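Local atomic coordinates of peridinin-chlorophyll A protein (Amphidinium carterae, PDB entry 2C9E), a protein that probably serves as a water-soluble antenna, capturing blue-green light with peridinin and chlorophyll a bound inside an all-helical protein. Residues A[246-249]-A[250-254]; A[265-268]-A[269-273]; A[24-27]-A[28-32]. All coordinates share one frame; numbering follows the deposited sequence.

Overall arrangement
Followed from the N terminus, the chain first meets interaction 3, where the loop after helix 2-18 turns into the start of helix 28-39. Much later comes interaction 1, at the C-terminal end of helix 234-251, and soon after it interaction 2, within helix 261-276. Each is local, joining adjoining segments through residues about one helical turn apart, and the three lie in series along the chain: none encloses or crosses another, and none closes a long loop. Interactions 1 and 2 lie on successive helices that touch, A247 against V267, and share one peridinin. Interaction 3, in the N-terminal part of the protein, holds a different peridinin, its centre about 28 Å from that of interaction 1 and 32 Å from that of interaction 2.

Interaction 1 (A[246-249]-A[250-254]); sequences RAIK and GALNT. With PID (peridinin), chain J.
I248 turns CG2 anti to its backbone nitrogen and keeps CG1 beside that nitrogen (chi1 -63°), an arrangement that lays CG2 along the helix toward L252, one turn further on. CG2 of I248 and CG of L252 meet at 4.2 Å, an apolar contact at the C-terminal end of helix 234-251, where the helix gives way to a type I beta turn from A251 to T254. The example illustrates how a helix can end by tightening its hydrogen-bonding pattern before the chain leaves it. Regular pairing is still seen where G250 N donates to R246 O at 3.1 Å. Two residues on, the carbonyl of I248 accepts twice. A251 N reaches I248 O at 2.8 Å from well above the carbonyl plane, 69° out of it, whereas L252 N comes to the same oxygen at 2.9 Å nearly in line with C=O. The turn that follows is closed by T254 N on A251 O at 3.0 Å. A water bridges helix and turn, donating to K249 O at 2.7 Å and accepting from N253 N at 3.1 Å, which gives that carbonyl a partner at the frayed end. N253 also hydrogen-bonds R42 through OD1, while I248 and L252 both rest against E49 of helix 41-55. The inner face of the helix serves the pigments: I248 touches chlorophyll a, and the CB methyl of A247 presses on methyl CM7 of the peridinin end ring at 3.5 Å.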
loop_
_atom_site.group_PDB
_atom_site.type_symbol
_atom_site.label_atom_id
_atom_site.label_comp_id
_atom_site.label_asym_id
_atom_site.label_seq_id
_atom_site.Cartn_x
_atom_site.Cartn_y
_atom_site.Cartn_z
ATOM N N ARG A 246 13.503 1.488 -7.612
ATOM C CA ARG A 246 14.524 1.170 -8.614
ATOM C C ARG A 246 14.123 -0.021 -9.516
ATOM O O ARG A 246 14.277 0.035 -10.737
ATOM C CB ARG A 246 15.865 0.874 -7.938
ATOM C CG ARG A 246 16.875 0.280 -8.892
ATOM C CD ARG A 246 17.990 -0.437 -8.148
ATOM N NE ARG A 246 18.825 0.492 -7.392
ATOM C CZ ARG A 246 19.134 0.318 -6.110
ATOM N NH1 ARG A 246 18.656 -0.755 -5.458
ATOM N NH2 ARG A 246 19.925 1.200 -5.489
ATOM N N ALA A 247 13.590 -1.084 -8.913
ATOM C CA ALA A 247 13.184 -2.282 -9.673
ATOM C C ALA A 247 12.170 -1.978 -10.791
ATOM O O ALA A 247 12.298 -2.427 -11.938
ATOM C CB ALA A 247 12.612 -3.296 -8.721
ATOM N N ILE A 248 11.165 -1.192 -10.450
ATOM C CA ILE A 248 10.135 -0.850 -11.402
ATOM C C ILE A 248 10.736 -0.129 -12.606
ATOM O O ILE A 248 10.395 -0.430 -13.734
ATOM C CB ILE A 248 9.084 0.050 -10.740
ATOM C CG1 ILE A 248 8.393 -0.716 -9.611
ATOM C CG2 ILE A 248 8.122 0.598 -11.800
ATOM C CD1 ILE A 248 7.416 0.169 -8.806
ATOM N N LYS A 249 11.628 0.828 -12.369
ATOM C CA LYS A 249 12.236 1.543 -13.477
ATOM C C LYS A 249 12.930 0.518 -14.361
ATOM O O LYS A 249 12.763 0.543 -15.588
ATOM C CB LYS A 249 13.228 2.614 -12.953
ATOM C CG LYS A 249 12.478 3.733 -12.177
ATOM C CD LYS A 249 13.359 4.521 -11.197
ATOM C CE LYS A 249 13.553 5.959 -11.651
ATOM N NZ LYS A 249 14.204 6.771 -10.582
ATOM N N GLY A 250 13.673 -0.407 -13.754
ATOM C CA GLY A 250 14.320 -1.422 -14.574
ATOM C C GLY A 250 13.350 -2.403 -15.228
ATOM O O GLY A 250 13.744 -3.172 -16.159
ATOM N N ALA A 251 12.073 -2.373 -14.808
ATOM C CA ALA A 251 11.098 -3.341 -15.340
ATOM C C ALA A 251 10.102 -2.848 -16.352
ATOM O O ALA A 251 9.541 -3.659 -17.102
ATOM C CB ALA A 251 10.332 -4.013 -14.140
ATOM N N LEU A 252 9.881 -1.525 -16.390
ATOM C CA LEU A 252 8.880 -0.905 -17.266
ATOM C C LEU A 252 8.854 -1.228 -18.757
ATOM O O LEU A 252 7.799 -1.250 -19.371
ATOM C CB LEU A 252 8.957 0.604 -17.132
ATOM C CG LEU A 252 8.346 1.345 -15.931
ATOM C CD1 LEU A 252 8.602 2.874 -16.127
ATOM C CD2 LEU A 252 6.837 1.041 -15.810
ATOM N N ASN A 253 10.004 -1.455 -19.361
ATOM C CA ASN A 253 10.006 -1.744 -20.804
ATOM C C ASN A 253 10.126 -3.241 -21.080
ATOM O O ASN A 253 10.167 -3.625 -22.221
ATOM C CB ASN A 253 11.196 -1.072 -21.523
ATOM C CG ASN A 253 11.329 0.413 -21.235
ATOM O OD1 ASN A 253 10.418 1.204 -21.480
ATOM N ND2 ASN A 253 12.490 0.803 -20.727
ATOM N N THR A 254 10.194 -4.077 -20.050
ATOM C CA THR A 254 10.337 -5.516 -20.249
ATOM C C THR A 254 8.971 -6.169 -20.300
ATOM O O THR A 254 8.093 -5.845 -19.499
ATOM C CB THR A 254 11.135 -6.123 -19.083
ATOM O OG1 THR A 254 12.347 -5.392 -18.930
ATOM C CG2 THR A 254 11.480 -7.583 -19.332
HETATM C C1 PID J . 8.836 -16.058 9.921
HETATM C C2 PID J . 8.952 -16.689 11.311
HETATM C C3 PID J . 9.005 -15.575 12.359
HETATM C C4 PID J . 10.295 -14.792 12.108
HETATM C C5 PID J . 10.205 -13.967 10.820
HETATM C C6 PID J . 9.545 -14.726 9.654
HETATM C C7 PID J . 9.949 -14.337 8.374
HETATM C C8 PID J . 9.121 -13.953 7.316
HETATM C C9 PID J . 9.597 -13.547 6.066
HETATM C C10 PID J . 10.925 -13.445 5.661
HETATM C C11 PID J . 8.851 -13.149 5.035
HETATM C C12 PID J . 9.656 -12.800 4.026
HETATM C C13 PID J . 9.223 -12.282 2.806
HETATM C C14 PID J . 10.019 -11.901 1.724
HETATM C C15 PID J . 9.394 -11.398 0.581
HETATM C C16 PID J . 10.028 -10.960 -0.581
HETATM C C17 PID J . 9.276 -10.477 -1.653
HETATM C C18 PID J . 9.867 -10.007 -2.824
HETATM C C19 PID J . 9.143 -9.494 -3.901
HETATM C C20 PID J . 9.802 -8.990 -5.023
HETATM C C21 PID J . 9.184 -8.414 -6.134
HETATM C C22 PID J . 9.965 -7.902 -7.169
HETATM C C23 PID J . 9.447 -7.307 -8.210
HETATM C C24 PID J . 8.915 -6.686 -9.230
HETATM C C25 PID J . 8.689 -5.166 -9.228
HETATM C C26 PID J . 7.258 -4.858 -9.683
HETATM C C27 PID J . 6.904 -5.554 -11.003
HETATM C C28 PID J . 7.082 -7.073 -10.894
HETATM C C29 PID J . 8.505 -7.465 -10.488
HETATM C C30 PID J . 5.113 -4.212 -11.810
HETATM C C31 PID J . 3.627 -4.021 -12.123
HETATM C CM1 PID J . 8.614 -17.072 8.797
HETATM C CM2 PID J . 11.638 -13.547 10.498
HETATM C CM3 PID J . 9.389 -12.713 11.138
HETATM C CM4 PID J . 11.544 -12.029 1.781
HETATM C CM5 PID J . 7.661 -8.377 -6.280
HETATM C CM6 PID J . 8.868 -4.578 -7.826
HETATM C CM7 PID J . 9.682 -4.493 -10.182
HETATM C CM8 PID J . 8.557 -8.983 -10.301
HETATM O O1 PID J . 8.121 -14.821 9.816
HETATM O O2 PID J . 8.991 -16.094 13.691
HETATM O O3 PID J . 11.913 -13.674 6.359
HETATM O O4 PID J . 10.966 -12.980 4.375
HETATM O O5 PID J . 9.406 -7.099 -11.534
HETATM O O6 PID J . 5.500 -5.391 -11.257
HETATM O O7 PID J . 5.933 -3.329 -12.056
HETATM O O HOH W 1 12.693 -0.457 -18.077
#

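Interaction 2 (A[265-268]-A[269-273]). With PID (peridinin), chain J.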
loop_
_atom_site.group_PDB
_atom_site.type_symbol
_atom_site.label_atom_id
_atom_site.label_comp_id
_atom_site.label_asym_id
_atom_site.label_seq_id
_atom_site.Cartn_x
_atom_site.Cartn_y
_atom_site.Cartn_z
ATOM N N ALA A 265 17.310 -8.819 -6.645
ATOM C CA ALA A 265 18.119 -9.213 -5.478
ATOM C C ALA A 265 18.116 -8.115 -4.430
ATOM O O ALA A 265 17.955 -8.378 -3.215
ATOM C CB ALA A 265 19.602 -9.511 -5.916
ATOM N N ARG A 266 18.323 -6.884 -4.895
ATOM C CA ARG A 266 18.338 -5.744 -3.987
ATOM C C ARG A 266 16.995 -5.617 -3.251
ATOM O O ARG A 266 16.967 -5.347 -2.056
ATOM C CB ARG A 266 18.705 -4.454 -4.747
ATOM C CG ARG A 266 20.108 -3.911 -4.374
ATOM C CD ARG A 266 20.561 -2.758 -5.296
ATOM N NE ARG A 266 20.307 -3.112 -6.691
ATOM C CZ ARG A 266 20.568 -2.349 -7.749
ATOM N NH1 ARG A 266 21.109 -1.142 -7.602
ATOM N NH2 ARG A 266 20.294 -2.811 -8.970
ATOM N N VAL A 267 15.884 -5.853 -3.959
ATOM C CA VAL A 267 14.564 -5.810 -3.311
ATOM C C VAL A 267 14.460 -6.879 -2.230
ATOM O O VAL A 267 14.026 -6.591 -1.104
ATOM C CB VAL A 267 13.374 -6.040 -4.310
ATOM C CG1 VAL A 267 12.054 -6.362 -3.525
ATOM C CG2 VAL A 267 13.167 -4.818 -5.143
ATOM N N ASN A 268 14.857 -8.107 -2.530
ATOM C CA ASN A 268 14.726 -9.145 -1.506
ATOM C C ASN A 268 15.632 -8.899 -0.300
ATOM O O ASN A 268 15.272 -9.227 0.841
ATOM C CB ASN A 268 15.043 -10.543 -2.081
ATOM C CG ASN A 268 14.006 -11.020 -3.070
ATOM O OD1 ASN A 268 14.346 -11.587 -4.118
ATOM N ND2 ASN A 268 12.747 -10.808 -2.752
ATOM N N LEU A 269 16.816 -8.349 -0.533
ATOM C CA LEU A 269 17.714 -8.116 0.596
ATOM C C LEU A 269 17.141 -7.007 1.484
ATOM O O LEU A 269 17.144 -7.105 2.718
ATOM C CB LEU A 269 19.104 -7.703 0.102
ATOM C CG LEU A 269 20.146 -7.369 1.187
ATOM C CD1 LEU A 269 20.276 -8.526 2.199
ATOM C CD2 LEU A 269 21.501 -7.111 0.508
ATOM N N ALA A 270 16.654 -5.954 0.835
ATOM C CA ALA A 270 16.084 -4.819 1.525
ATOM C C ALA A 270 14.864 -5.263 2.326
ATOM O O ALA A 270 14.682 -4.819 3.452
ATOM C CB ALA A 270 15.740 -3.734 0.521
ATOM N N LEU A 271 14.039 -6.154 1.782
ATOM C CA LEU A 271 12.886 -6.641 2.537
ATOM C C LEU A 271 13.333 -7.500 3.723
ATOM O O LEU A 271 12.810 -7.384 4.818
ATOM C CB LEU A 271 11.944 -7.468 1.628
ATOM C CG LEU A 271 11.109 -6.638 0.650
ATOM C CD1 LEU A 271 10.358 -7.530 -0.279
ATOM C CD2 LEU A 271 10.127 -5.770 1.442
ATOM N N ALA A 272 14.265 -8.412 3.477
ATOM C CA ALA A 272 14.795 -9.274 4.513
ATOM C C ALA A 272 15.197 -8.398 5.729
ATOM O O ALA A 272 14.773 -8.636 6.879
ATOM C CB ALA A 272 16.022 -10.073 3.937
ATOM N N LYS A 273 15.995 -7.373 5.473
ATOM C CA LYS A 273 16.424 -6.439 6.515
ATOM C C LYS A 273 15.225 -5.732 7.167
ATOM O O LYS A 273 15.152 -5.611 8.411
ATOM C CB LYS A 273 17.360 -5.403 5.910
ATOM C CG LYS A 273 18.771 -5.643 6.257
ATOM C CD LYS A 273 19.472 -6.350 5.149
ATOM C CE LYS A 273 19.805 -5.373 4.048
ATOM N NZ LYS A 273 21.128 -4.682 4.218
HETATM C C1 PID J . 8.836 -16.058 9.921
HETATM C C2 PID J . 8.952 -16.689 11.311
HETATM C C3 PID J . 9.005 -15.575 12.359
HETATM C C4 PID J . 10.295 -14.792 12.108
HETATM C C5 PID J . 10.205 -13.967 10.820
HETATM C C6 PID J . 9.545 -14.726 9.654
HETATM C C7 PID J . 9.949 -14.337 8.374
HETATM C C8 PID J . 9.121 -13.953 7.316
HETATM C C9 PID J . 9.597 -13.547 6.066
HETATM C C10 PID J . 10.925 -13.445 5.661
HETATM C C11 PID J . 8.851 -13.149 5.035
HETATM C C12 PID J . 9.656 -12.800 4.026
HETATM C C13 PID J . 9.223 -12.282 2.806
HETATM C C14 PID J . 10.019 -11.901 1.724
HETATM C C15 PID J . 9.394 -11.398 0.581
HETATM C C16 PID J . 10.028 -10.960 -0.581
HETATM C C17 PID J . 9.276 -10.477 -1.653
HETATM C C18 PID J . 9.867 -10.007 -2.824
HETATM C C19 PID J . 9.143 -9.494 -3.901
HETATM C C20 PID J . 9.802 -8.990 -5.023
HETATM C C21 PID J . 9.184 -8.414 -6.134
HETATM C C22 PID J . 9.965 -7.902 -7.169
HETATM C C23 PID J . 9.447 -7.307 -8.210
HETATM C C24 PID J . 8.915 -6.686 -9.230
HETATM C C25 PID J . 8.689 -5.166 -9.228
HETATM C C26 PID J . 7.258 -4.858 -9.683
HETATM C C27 PID J . 6.904 -5.554 -11.003
HETATM C C28 PID J . 7.082 -7.073 -10.894
HETATM C C29 PID J . 8.505 -7.465 -10.488
HETATM C C30 PID J . 5.113 -4.212 -11.810
HETATM C C31 PID J . 3.627 -4.021 -12.123
HETATM C CM1 PID J . 8.614 -17.072 8.797
HETATM C CM2 PID J . 11.638 -13.547 10.498
HETATM C CM3 PID J . 9.389 -12.713 11.138
HETATM C CM4 PID J . 11.544 -12.029 1.781
HETATM C CM5 PID J . 7.661 -8.377 -6.280
HETATM C CM6 PID J . 8.868 -4.578 -7.826
HETATM C CM7 PID J . 9.682 -4.493 -10.182
HETATM C CM8 PID J . 8.557 -8.983 -10.301
HETATM O O1 PID J . 8.121 -14.821 9.816
HETATM O O2 PID J . 8.991 -16.094 13.691
HETATM O O3 PID J . 11.913 -13.674 6.359
HETATM O O4 PID J . 10.966 -12.980 4.375
HETATM O O5 PID J . 9.406 -7.099 -11.534
HETATM O O6 PID J . 5.500 -5.391 -11.257
HETATM O O7 PID J . 5.933 -3.329 -12.056
#
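V267 and L271 stand side by side one helical turn apart, pointing the same way, and CG1 of V267 touches CD1 of L271 at 3.8 Å. This is a tightly packed side of helix 261-276, the one turned to the pigment, and here the helix offers a ridge to a long, flat molecule. CD1 of L271 lies 3.4 Å from C17 of the peridinin, and CG1 of V267 is 3.8 Å from C20, further along the same polyene. Between them in sequence, N268 has CG anti to its carbonyl carbon (chi1 -69°), which brings its amide to the peridinin polyene, where ND2 lies a tight 3.0 Å from C18. The other end of that amide is occupied, since OD1 is hydrogen-bonded to S185 of helix 176-192, a second partner that probably limits its rotation.

The solvent side is looser. R266 and K273 are partly exposed and form salt bridges outside the two segments, with D263 and D174 respectively; L269 is partly exposed too, but still touches V177 of helix 176-192. Both sides are carried by a regular backbone, as in the bond from L271 N to V267 O at 2.9 Å. L271 also belongs to a chlorophyll a pocket, so one leucine serves two pigments; the arrangement is that of a helix packed among its neighbours and lining the pigment-binding interior of this all-helical light-harvesting protein.

Interaction 3 (A[24-27]-A[28-32]); sequences GGSS and AIAKY. With PID (peridinin), chain D.
S27 ends the loop 24-27 as the N-cap of helix 28-39, its carbonyl O accepting K31 N at 3.3 Å just after an inverse gamma turn centred on S26. Its hydroxyl tucks between the backbone nitrogen and the carbonyl carbon (chi1 62°), where OG accepts two weak capping bonds, from I29 N at 3.2 Å and A30 N at 3.5 Å. Alongside, the extended chain of K31 runs back past S26, with CE 3.4 Å from OG of S26, a hydroxyl already hydrogen-bonded to the backbone O of E208. The first turn of the helix also carries a pigment contact: CG1 of I29 lies 3.6 Å from C19 of the peridinin polyene, and CG2 lies 3.6 Å from its methyl CM5. With an alanine in place of I29 both branches go, which is likely to open a gap beside C19 and CM5 and leave the polyene less closely packed. I29 also packs on L122 and L126 of helix 119-128 and touches chlorophyll a, while G24 O is hydrogen-bonded to OG of S211, which lies with E208 on helix 201-213.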
loop_
_atom_site.group_PDB
_atom_site.type_symbol
_atom_site.label_atom_id
_atom_site.label_comp_id
_atom_site.label_asym_id
_atom_site.label_seq_id
_atom_site.Cartn_x
_atom_site.Cartn_y
_atom_site.Cartn_z
ATOM N N GLY A 24 -16.465 -2.283 2.966
ATOM C CA GLY A 24 -16.067 -3.662 2.942
ATOM C C GLY A 24 -16.402 -4.515 1.728
ATOM O O GLY A 24 -15.853 -5.613 1.617
ATOM N N GLY A 25 -17.254 -4.032 0.828
ATOM C CA GLY A 25 -17.643 -4.856 -0.301
ATOM C C GLY A 25 -16.837 -4.675 -1.575
ATOM O O GLY A 25 -15.756 -4.032 -1.577
ATOM N N SER A 26 -17.345 -5.262 -2.668
ATOM C CA SER A 26 -16.644 -5.128 -3.940
ATOM C C SER A 26 -17.145 -3.866 -4.566
ATOM O O SER A 26 -17.901 -3.914 -5.498
ATOM C CB SER A 26 -16.922 -6.268 -4.915
ATOM O OG SER A 26 -16.054 -6.121 -6.084
ATOM N N SER A 27 -16.725 -2.735 -4.047
ATOM C CA SER A 27 -17.179 -1.471 -4.588
ATOM C C SER A 27 -16.561 -1.167 -5.969
ATOM O O SER A 27 -15.958 -2.009 -6.614
ATOM C CB SER A 27 -16.802 -0.347 -3.616
ATOM O OG SER A 27 -15.386 -0.290 -3.497
ATOM N N ALA A 28 -16.748 0.047 -6.421
ATOM C CA ALA A 28 -16.202 0.453 -7.678
ATOM C C ALA A 28 -14.673 0.529 -7.486
ATOM O O ALA A 28 -13.904 0.353 -8.440
ATOM C CB ALA A 28 -16.789 1.804 -8.064
ATOM N N ILE A 29 -14.233 0.760 -6.244
ATOM C CA ILE A 29 -12.804 0.832 -5.961
ATOM C C ILE A 29 -12.170 -0.558 -6.051
ATOM O O ILE A 29 -11.152 -0.725 -6.710
ATOM C CB ILE A 29 -12.563 1.416 -4.564
ATOM C CG1 ILE A 29 -12.981 2.872 -4.567
ATOM C CG2 ILE A 29 -11.115 1.316 -4.151
ATOM C CD1 ILE A 29 -11.891 3.794 -5.002
ATOM N N ALA A 30 -12.783 -1.557 -5.410
ATOM C CA ALA A 30 -12.243 -2.920 -5.426
ATOM C C ALA A 30 -12.055 -3.375 -6.873
ATOM O O ALA A 30 -11.046 -3.977 -7.225
ATOM C CB ALA A 30 -13.195 -3.888 -4.669
ATOM N N LYS A 31 -13.048 -3.090 -7.705
ATOM C CA LYS A 31 -13.006 -3.518 -9.112
ATOM C C LYS A 31 -12.042 -2.665 -9.906
ATOM O O LYS A 31 -11.383 -3.183 -10.821
ATOM C CB LYS A 31 -14.403 -3.456 -9.771
ATOM C CG LYS A 31 -15.389 -4.338 -9.048
ATOM C CD LYS A 31 -16.823 -4.147 -9.504
ATOM C CE LYS A 31 -17.691 -5.226 -8.906
ATOM N NZ LYS A 31 -18.955 -5.259 -9.663
ATOM N N TYR A 32 -11.944 -1.374 -9.582
ATOM C CA TYR A 32 -10.973 -0.568 -10.315
ATOM C C TYR A 32 -9.531 -1.050 -10.038
ATOM O O TYR A 32 -8.761 -1.204 -10.965
ATOM C CB TYR A 32 -11.089 0.899 -9.940
ATOM C CG TYR A 32 -9.913 1.707 -10.371
ATOM C CD1 TYR A 32 -9.845 2.230 -11.666
ATOM C CD2 TYR A 32 -8.820 1.912 -9.506
ATOM C CE1 TYR A 32 -8.719 2.934 -12.106
ATOM C CE2 TYR A 32 -7.663 2.621 -9.945
ATOM C CZ TYR A 32 -7.621 3.133 -11.245
ATOM O OH TYR A 32 -6.517 3.860 -11.700
HETATM C C1 PID D . -17.196 14.535 -9.853
HETATM C C2 PID D . -17.830 15.540 -10.818
HETATM C C3 PID D . -17.533 16.957 -10.320
HETATM C C4 PID D . -18.167 17.132 -8.936
HETATM C C5 PID D . -17.506 16.269 -7.855
HETATM C C6 PID D . -17.107 14.873 -8.359
HETATM C C7 PID D . -17.120 13.864 -7.389
HETATM C C8 PID D . -16.008 13.211 -6.853
HETATM C C9 PID D . -16.059 12.213 -5.875
HETATM C C10 PID D . -17.188 11.684 -5.251
HETATM C C11 PID D . -14.996 11.567 -5.385
HETATM C C12 PID D . -15.412 10.634 -4.526
HETATM C C13 PID D . -14.583 9.638 -4.001
HETATM C C14 PID D . -14.916 8.583 -3.147
HETATM C C15 PID D . -13.931 7.653 -2.805
HETATM C C16 PID D . -14.125 6.494 -2.049
HETATM C C17 PID D . -13.067 5.603 -1.853
HETATM C C18 PID D . -13.196 4.366 -1.220
HETATM C C19 PID D . -12.124 3.477 -1.104
HETATM C C20 PID D . -12.298 2.196 -0.573
HETATM C C21 PID D . -11.323 1.205 -0.444
HETATM C C22 PID D . -11.679 -0.059 0.035
HETATM C C23 PID D . -10.899 -1.103 0.184
HETATM C C24 PID D . -10.188 -2.205 0.269
HETATM C C25 PID D . -9.432 -2.613 1.545
HETATM C C26 PID D . -8.140 -3.384 1.247
HETATM C C27 PID D . -8.326 -4.518 0.235
HETATM C C28 PID D . -8.831 -3.898 -1.074
HETATM C C29 PID D . -10.183 -3.192 -0.912
HETATM C C30 PID D . -6.920 -6.348 -0.433
HETATM C C31 PID D . -5.572 -7.065 -0.355
HETATM C CM1 PID D . -17.315 13.078 -10.304
HETATM C CM2 PID D . -18.503 16.176 -6.696
HETATM C CM3 PID D . -16.254 16.996 -7.354
HETATM C CM4 PID D . -16.351 8.413 -2.638
HETATM C CM5 PID D . -9.858 1.512 -0.768
HETATM C CM6 PID D . -9.049 -1.391 2.385
HETATM C CM7 PID D . -10.365 -3.507 2.368
HETATM C CM8 PID D . -10.499 -2.483 -2.233
HETATM O O1 PID D . -15.968 14.917 -9.234
HETATM O O2 PID D . -18.130 17.897 -11.217
HETATM O O3 PID D . -18.348 12.089 -5.348
HETATM O O4 PID D . -16.776 10.690 -4.406
HETATM O O5 PID D . -11.184 -4.183 -0.660
HETATM O O6 PID D . -7.014 -5.100 0.111
HETATM O O7 PID D . -7.893 -6.930 -0.912
#